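Local coordinates for protein CsuE (Acinetobacter baumannii, PDB 6FJY) that forms the adhesive tip subunit of archaic chaperone-usher Csu pili, which probably attaches the bacterium to surfaces during biofilm formation, at residues D[36-47]-D[146-154]. Sequence-based numbering, arbitrary orientation.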
ATOM      1  N   THR D  36      12.412 -26.580  15.035  1.00 82.75           N
ATOM      2  CA  THR D  36      12.049 -27.581  14.044  1.00 71.77           C
ATOM      3  C   THR D  36      12.439 -28.963  14.562  1.00 69.61           C
ATOM      4  O   THR D  36      13.393 -29.105  15.334  1.00 57.24           O
ATOM      5  CB  THR D  36      12.744 -27.336  12.696  1.00 67.09           C
ATOM      6  OG1 THR D  36      14.165 -27.376  12.880  1.00 57.72           O
ATOM      7  CG2 THR D  36      12.342 -25.993  12.107  1.00 65.70           C
ATOM      8  N   GLY D  37      11.692 -29.981  14.139  1.00 70.56           N
ATOM      9  CA  GLY D  37      11.906 -31.324  14.649  1.00 72.13           C
ATOM     10  C   GLY D  37      11.384 -31.581  16.048  1.00 69.72           C
ATOM     11  O   GLY D  37      11.794 -32.559  16.685  1.00 51.57           O
ATOM     12  N   PHE D  38      10.502 -30.726  16.559  1.00 68.99           N
ATOM     13  CA  PHE D  38       9.917 -30.970  17.868  1.00 69.39           C
ATOM     14  C   PHE D  38       8.882 -32.093  17.784  1.00 65.82           C
ATOM     15  O   PHE D  38       8.154 -32.219  16.798  1.00 49.03           O
ATOM     16  CB  PHE D  38       9.285 -29.685  18.405  1.00 69.12           C
ATOM     17  CG  PHE D  38       8.338 -29.031  17.436  1.00 66.59           C
ATOM     18  CD1 PHE D  38       8.789 -28.070  16.550  1.00 66.62           C
ATOM     19  CD2 PHE D  38       7.004 -29.398  17.397  1.00 66.55           C
ATOM     20  CE1 PHE D  38       7.931 -27.483  15.644  1.00 61.91           C
ATOM     21  CE2 PHE D  38       6.134 -28.805  16.500  1.00 60.69           C
ATOM     22  CZ  PHE D  38       6.604 -27.845  15.622  1.00 63.92           C
ATOM     23  N   SER D  39       8.829 -32.920  18.827  1.00 68.29           N
ATOM     24  CA  SER D  39       7.817 -33.965  18.904  1.00 57.80           C
ATOM     25  C   SER D  39       6.432 -33.375  19.067  1.00 54.29           C
ATOM     26  O   SER D  39       6.218 -32.469  19.876  1.00 54.74           O
ATOM     27  CB  SER D  39       8.062 -34.893  20.082  1.00 60.09           C
ATOM     28  OG  SER D  39       6.973 -35.793  20.187  1.00 52.29           O
ATOM     29  N   LEU D  40       5.486 -33.915  18.304  1.00 68.78           N
ATOM     30  CA  LEU D  40       4.069 -33.641  18.481  1.00 60.10           C
ATOM     31  C   LEU D  40       3.373 -34.738  19.257  1.00 61.34           C
ATOM     32  O   LEU D  40       2.142 -34.836  19.198  1.00 54.16           O
ATOM     33  CB  LEU D  40       3.387 -33.458  17.129  1.00 56.36           C
ATOM     34  CG  LEU D  40       3.611 -32.086  16.512  1.00 51.53           C
ATOM     35  CD1 LEU D  40       2.935 -32.003  15.176  1.00 48.52           C
ATOM     36  CD2 LEU D  40       3.119 -30.992  17.439  1.00 50.92           C
ATOM     37  N   ALA D  41       4.131 -35.566  19.980  1.00 67.35           N
ATOM     38  CA  ALA D  41       3.521 -36.681  20.691  1.00 62.72           C
ATOM     39  C   ALA D  41       2.731 -36.207  21.902  1.00 67.66           C
ATOM     40  O   ALA D  41       1.785 -36.882  22.326  1.00 55.70           O
ATOM     41  CB  ALA D  41       4.595 -37.677  21.115  1.00 71.17           C
ATOM     42  N   LEU D  42       3.108 -35.054  22.463  1.00 72.15           N
ATOM     43  CA  LEU D  42       2.546 -34.477  23.681  1.00 71.59           C
ATOM     44  C   LEU D  42       2.804 -35.343  24.906  1.00 76.61           C
ATOM     45  O   LEU D  42       2.178 -35.139  25.954  1.00 72.98           O
ATOM     46  CB  LEU D  42       1.041 -34.189  23.536  1.00 64.28           C
ATOM     47  CG  LEU D  42       0.636 -33.440  22.251  1.00 61.68           C
ATOM     48  CD1 LEU D  42      -0.824 -32.970  22.315  1.00 64.66           C
ATOM     49  CD2 LEU D  42       1.568 -32.278  21.941  1.00 59.42           C
ATOM     50  N   ALA D  43       3.731 -36.296  24.805  1.00 76.92           N
ATOM     51  CA  ALA D  43       4.008 -37.200  25.914  1.00 72.35           C
ATOM     52  C   ALA D  43       4.951 -36.593  26.937  1.00 79.36           C
ATOM     53  O   ALA D  43       4.992 -37.057  28.082  1.00 72.74           O
ATOM     54  CB  ALA D  43       4.601 -38.505  25.391  1.00 76.86           C
ATOM     55  N   ASN D  44       5.708 -35.577  26.547  1.00 82.37           N
ATOM     56  CA  ASN D  44       6.718 -34.987  27.404  1.00 81.57           C
ATOM     57  C   ASN D  44       6.527 -33.481  27.415  1.00 76.28           C
ATOM     58  O   ASN D  44       6.320 -32.858  26.372  1.00 67.64           O
ATOM     59  CB  ASN D  44       8.136 -35.358  26.937  1.00 81.42           C
ATOM     60  CG  ASN D  44       8.393 -36.853  26.995  1.00 76.46           C
ATOM     61  OD1 ASN D  44       8.047 -37.513  27.970  1.00 81.66           O
ATOM     62  ND2 ASN D  44       8.991 -37.394  25.945  1.00 86.09           N
ATOM     63  N   MET D  45       6.584 -32.918  28.615  1.00 82.25           N
ATOM     64  CA  MET D  45       6.370 -31.495  28.808  1.00 87.28           C
ATOM     65  C   MET D  45       7.322 -30.685  27.946  1.00 76.90           C
ATOM     66  O   MET D  45       8.505 -31.008  27.820  1.00 64.30           O
ATOM     67  CB  MET D  45       6.578 -31.141  30.282  1.00 91.39           C
ATOM     68  CG  MET D  45       6.189 -29.739  30.656  1.00 85.94           C
ATOM     69  SD  MET D  45       4.425 -29.582  30.867  1.00 64.58           S
ATOM     70  CE  MET D  45       4.432 -28.248  32.036  1.00 79.88           C
ATOM     71  N   THR D  46       6.803 -29.623  27.355  1.00 71.28           N
ATOM     72  CA  THR D  46       7.647 -28.635  26.700  1.00 63.26           C
ATOM     73  C   THR D  46       7.865 -27.503  27.693  1.00 68.99           C
ATOM     74  O   THR D  46       6.941 -26.734  27.979  1.00 65.76           O
ATOM     75  CB  THR D  46       7.004 -28.122  25.413  1.00 62.51           C
ATOM     76  OG1 THR D  46       6.636 -29.230  24.577  1.00 55.43           O
ATOM     77  CG2 THR D  46       7.968 -27.198  24.681  1.00 57.20           C
ATOM     78  N   TYR D  47       9.075 -27.417  28.245  1.00 82.44           N
ATOM     79  CA  TYR D  47       9.394 -26.330  29.156  1.00 74.50           C
ATOM     80  C   TYR D  47       9.842 -25.122  28.357  1.00 75.64           C
ATOM     81  O   TYR D  47      10.679 -25.238  27.454  1.00 57.72           O
ATOM     82  CB  TYR D  47      10.475 -26.730  30.154  1.00 66.12           C
ATOM     83  CG  TYR D  47      10.088 -27.845  31.090  1.00 63.38           C
ATOM     84  CD1 TYR D  47       9.371 -27.594  32.249  1.00 65.39           C
ATOM     85  CD2 TYR D  47      10.453 -29.152  30.817  1.00 75.01           C
ATOM     86  CE1 TYR D  47       9.021 -28.625  33.111  1.00 75.78           C
ATOM     87  CE2 TYR D  47      10.120 -30.181  31.669  1.00 83.68           C
ATOM     88  CZ  TYR D  47       9.404 -29.917  32.815  1.00 76.89           C
ATOM     89  OH  TYR D  47       9.076 -30.956  33.648  1.00 71.13           O
ATOM     90  N   PHE D 146      16.238 -33.944  23.494  1.00 93.22           N
ATOM     91  CA  PHE D 146      15.555 -32.696  23.795  1.00 90.51           C
ATOM     92  C   PHE D 146      16.369 -31.523  23.273  1.00 75.77           C
ATOM     93  O   PHE D 146      17.595 -31.502  23.394  1.00 74.25           O
ATOM     94  CB  PHE D 146      15.309 -32.553  25.303  1.00 90.30           C
ATOM     95  CG  PHE D 146      14.354 -33.568  25.852  1.00 75.89           C
ATOM     96  CD1 PHE D 146      14.807 -34.806  26.275  1.00 84.95           C
ATOM     97  CD2 PHE D 146      13.005 -33.287  25.939  1.00 72.67           C
ATOM     98  CE1 PHE D 146      13.927 -35.748  26.771  1.00 87.93           C
ATOM     99  CE2 PHE D 146      12.116 -34.222  26.434  1.00 78.41           C
ATOM    100  CZ  PHE D 146      12.576 -35.455  26.854  1.00 86.34           C
ATOM    101  N   PHE D 147      15.675 -30.561  22.667  1.00 74.51           N
ATOM    102  CA  PHE D 147      16.290 -29.304  22.260  1.00 75.45           C
ATOM    103  C   PHE D 147      16.270 -28.358  23.455  1.00 75.78           C
ATOM    104  O   PHE D 147      15.199 -28.016  23.973  1.00 56.45           O
ATOM    105  CB  PHE D 147      15.550 -28.700  21.067  1.00 72.44           C
ATOM    106  CG  PHE D 147      15.384 -29.639  19.902  1.00 62.34           C
ATOM    107  CD1 PHE D 147      16.427 -30.458  19.489  1.00 66.40           C
ATOM    108  CD2 PHE D 147      14.174 -29.703  19.218  1.00 72.43           C
ATOM    109  CE1 PHE D 147      16.270 -31.325  18.410  1.00 70.44           C
ATOM    110  CE2 PHE D 147      14.006 -30.563  18.134  1.00 74.52           C
ATOM    111  CZ  PHE D 147      15.058 -31.378  17.727  1.00 68.45           C
ATOM    112  N   GLU D 148      17.450 -27.955  23.911  1.00 82.45           N
ATOM    113  CA  GLU D 148      17.581 -27.270  25.183  1.00 76.37           C
ATOM    114  C   GLU D 148      18.498 -26.064  25.058  1.00 81.35           C
ATOM    115  O   GLU D 148      19.437 -26.044  24.259  1.00 79.77           O
ATOM    116  CB  GLU D 148      18.111 -28.214  26.274  1.00 76.15           C
ATOM    117  CG  GLU D 148      17.069 -29.194  26.770  1.00 74.24           C
ATOM    118  CD  GLU D 148      17.669 -30.433  27.394  1.00 72.79           C
ATOM    119  OE1 GLU D 148      18.829 -30.771  27.070  1.00 64.80           O
ATOM    120  OE2 GLU D 148      16.965 -31.086  28.192  1.00 74.15           O
ATOM    121  N   SER D 149      18.176 -25.047  25.844  1.00 86.26           N
ATOM    122  CA  SER D 149      19.038 -23.916  26.096  1.00 80.33           C
ATOM    123  C   SER D 149      20.105 -24.333  27.102  1.00 80.90           C
ATOM    124  O   SER D 149      19.942 -25.335  27.803  1.00 76.15           O
ATOM    125  CB  SER D 149      18.212 -22.742  26.622  1.00 75.13           C
ATOM    126  OG  SER D 149      17.532 -23.093  27.813  1.00 82.87           O
ATOM    127  N   PRO D 150      21.204 -23.582  27.197  1.00 90.65           N
ATOM    128  CA  PRO D 150      22.382 -24.091  27.920  1.00 87.53           C
ATOM    129  C   PRO D 150      22.143 -24.219  29.419  1.00 93.74           C
ATOM    130  O   PRO D 150      21.649 -23.295  30.070  1.00 90.74           O
ATOM    131  CB  PRO D 150      23.459 -23.048  27.613  1.00 76.46           C
ATOM    132  CG  PRO D 150      22.705 -21.812  27.296  1.00 77.20           C
ATOM    133  CD  PRO D 150      21.464 -22.261  26.594  1.00 78.62           C
ATOM    134  N   GLY D 151      22.519 -25.375  29.964  1.00 94.65           N
ATOM    135  CA  GLY D 151      22.397 -25.638  31.381  1.00 94.55           C
ATOM    136  C   GLY D 151      21.069 -26.201  31.828  1.00102.36           C
ATOM    137  O   GLY D 151      20.842 -26.311  33.038  1.00 99.65           O
ATOM    138  N   PHE D 152      20.186 -26.567  30.899  1.00100.58           N
ATOM    139  CA  PHE D 152      18.859 -27.038  31.265  1.00 97.27           C
ATOM    140  C   PHE D 152      18.919 -28.455  31.822  1.00101.41           C
ATOM    141  O   PHE D 152      19.620 -29.320  31.289  1.00100.83           O
ATOM    142  CB  PHE D 152      17.912 -26.994  30.063  1.00 95.83           C
ATOM    143  CG  PHE D 152      16.469 -26.798  30.447  1.00 82.67           C
ATOM    144  CD1 PHE D 152      15.733 -27.837  30.987  1.00 66.51           C
ATOM    145  CD2 PHE D 152      15.864 -25.562  30.300  1.00 73.00           C
ATOM    146  CE1 PHE D 152      14.421 -27.653  31.366  1.00 76.31           C
ATOM    147  CE2 PHE D 152      14.555 -25.373  30.674  1.00 73.59           C
ATOM    148  CZ  PHE D 152      13.831 -26.423  31.207  1.00 77.01           C
ATOM    149  N   ARG D 153      18.156 -28.691  32.889  1.00110.17           N
ATOM    150  CA  ARG D 153      18.112 -29.990  33.557  1.00110.51           C
ATOM    151  C   ARG D 153      16.656 -30.347  33.835  1.00111.06           C
ATOM    152  O   ARG D 153      16.009 -29.709  34.669  1.00114.36           O
ATOM    153  CB  ARG D 153      18.931 -29.974  34.851  1.00108.53           C
ATOM    154  N   ARG D 154      16.140 -31.358  33.136  1.00106.58           N
ATOM    155  CA  ARG D 154      14.834 -31.929  33.443  1.00103.79           C
ATOM    156  C   ARG D 154      15.000 -33.005  34.509  1.00119.14           C
ATOM    157  O   ARG D 154      15.922 -33.826  34.437  1.00119.70           O
ATOM    158  CB  ARG D 154      14.181 -32.537  32.196  1.00103.83           C
ATOM    159  CG  ARG D 154      14.057 -31.609  30.988  1.00 89.17           C
ATOM    160  CD  ARG D 154      13.796 -32.388  29.693  1.00 94.88           C
ATOM    161  NE  ARG D 154      12.418 -32.861  29.597  1.00108.43           N
ATOM    162  CZ  ARG D 154      11.439 -32.218  28.965  1.00104.69           C
ATOM    163  NH1 ARG D 154      11.680 -31.068  28.347  1.00102.50           N
ATOM    164  NH2 ARG D 154      10.215 -32.729  28.947  1.00 99.74           N
TER
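The carbonyl oxygen of Met45 is gripped by both terminal nitrogens of the Arg154 guanidinium. The main bond runs from Arg154 NH2 to Met45 O, 2.7 Å long with an N-H...O angle of 162°; it lies in the carbonyl plane on a lone pair and almost in the guanidinium plane. The second, from Arg154 NH1 to the same Met45 O, is weak at 3.2 Å. A bend at chi3 (76°) swings the guanidinium of Arg154 toward the Met45 carbonyl. Its flat group is then sandwiched: Phe146 CE2 sits over one face, 3.3 Å above the plane, and Tyr47 CE2 over the other at 3.6 Å. The tyrosine offers its edge, its ring plane standing 72° from the guanidinium, while Met45 CG lies over the centre of one face of that ring. At the far end of the turn, Phe152 brings CZ to 3.5 Å from Tyr47 CB, and the two rings meet obliquely, neither stacked nor edge-to-face. Asn44 adds its CB at the edge of the Phe146 ring.

At the other end of the loop, Phe147 meets backbone rather than side chains. Its CE2 lies 3.2 Å from Thr36 O and 3.3 Å from Gly37 O, and Phe38 N also faces its ring edge.

These contacts join the loop between strands 33-35 and 47-54 to strand 146-148 and the type II turn after it, at the surface, about 36 Å (centre to centre) from the middle of the chain. Ser134 OG of strand 119-136 is hydrogen-bonded to both Arg154 NH1 and Glu148 OE2. Held by polar bonds at its edge and by aromatic rings over both faces, the guanidinium is fixed in rotation.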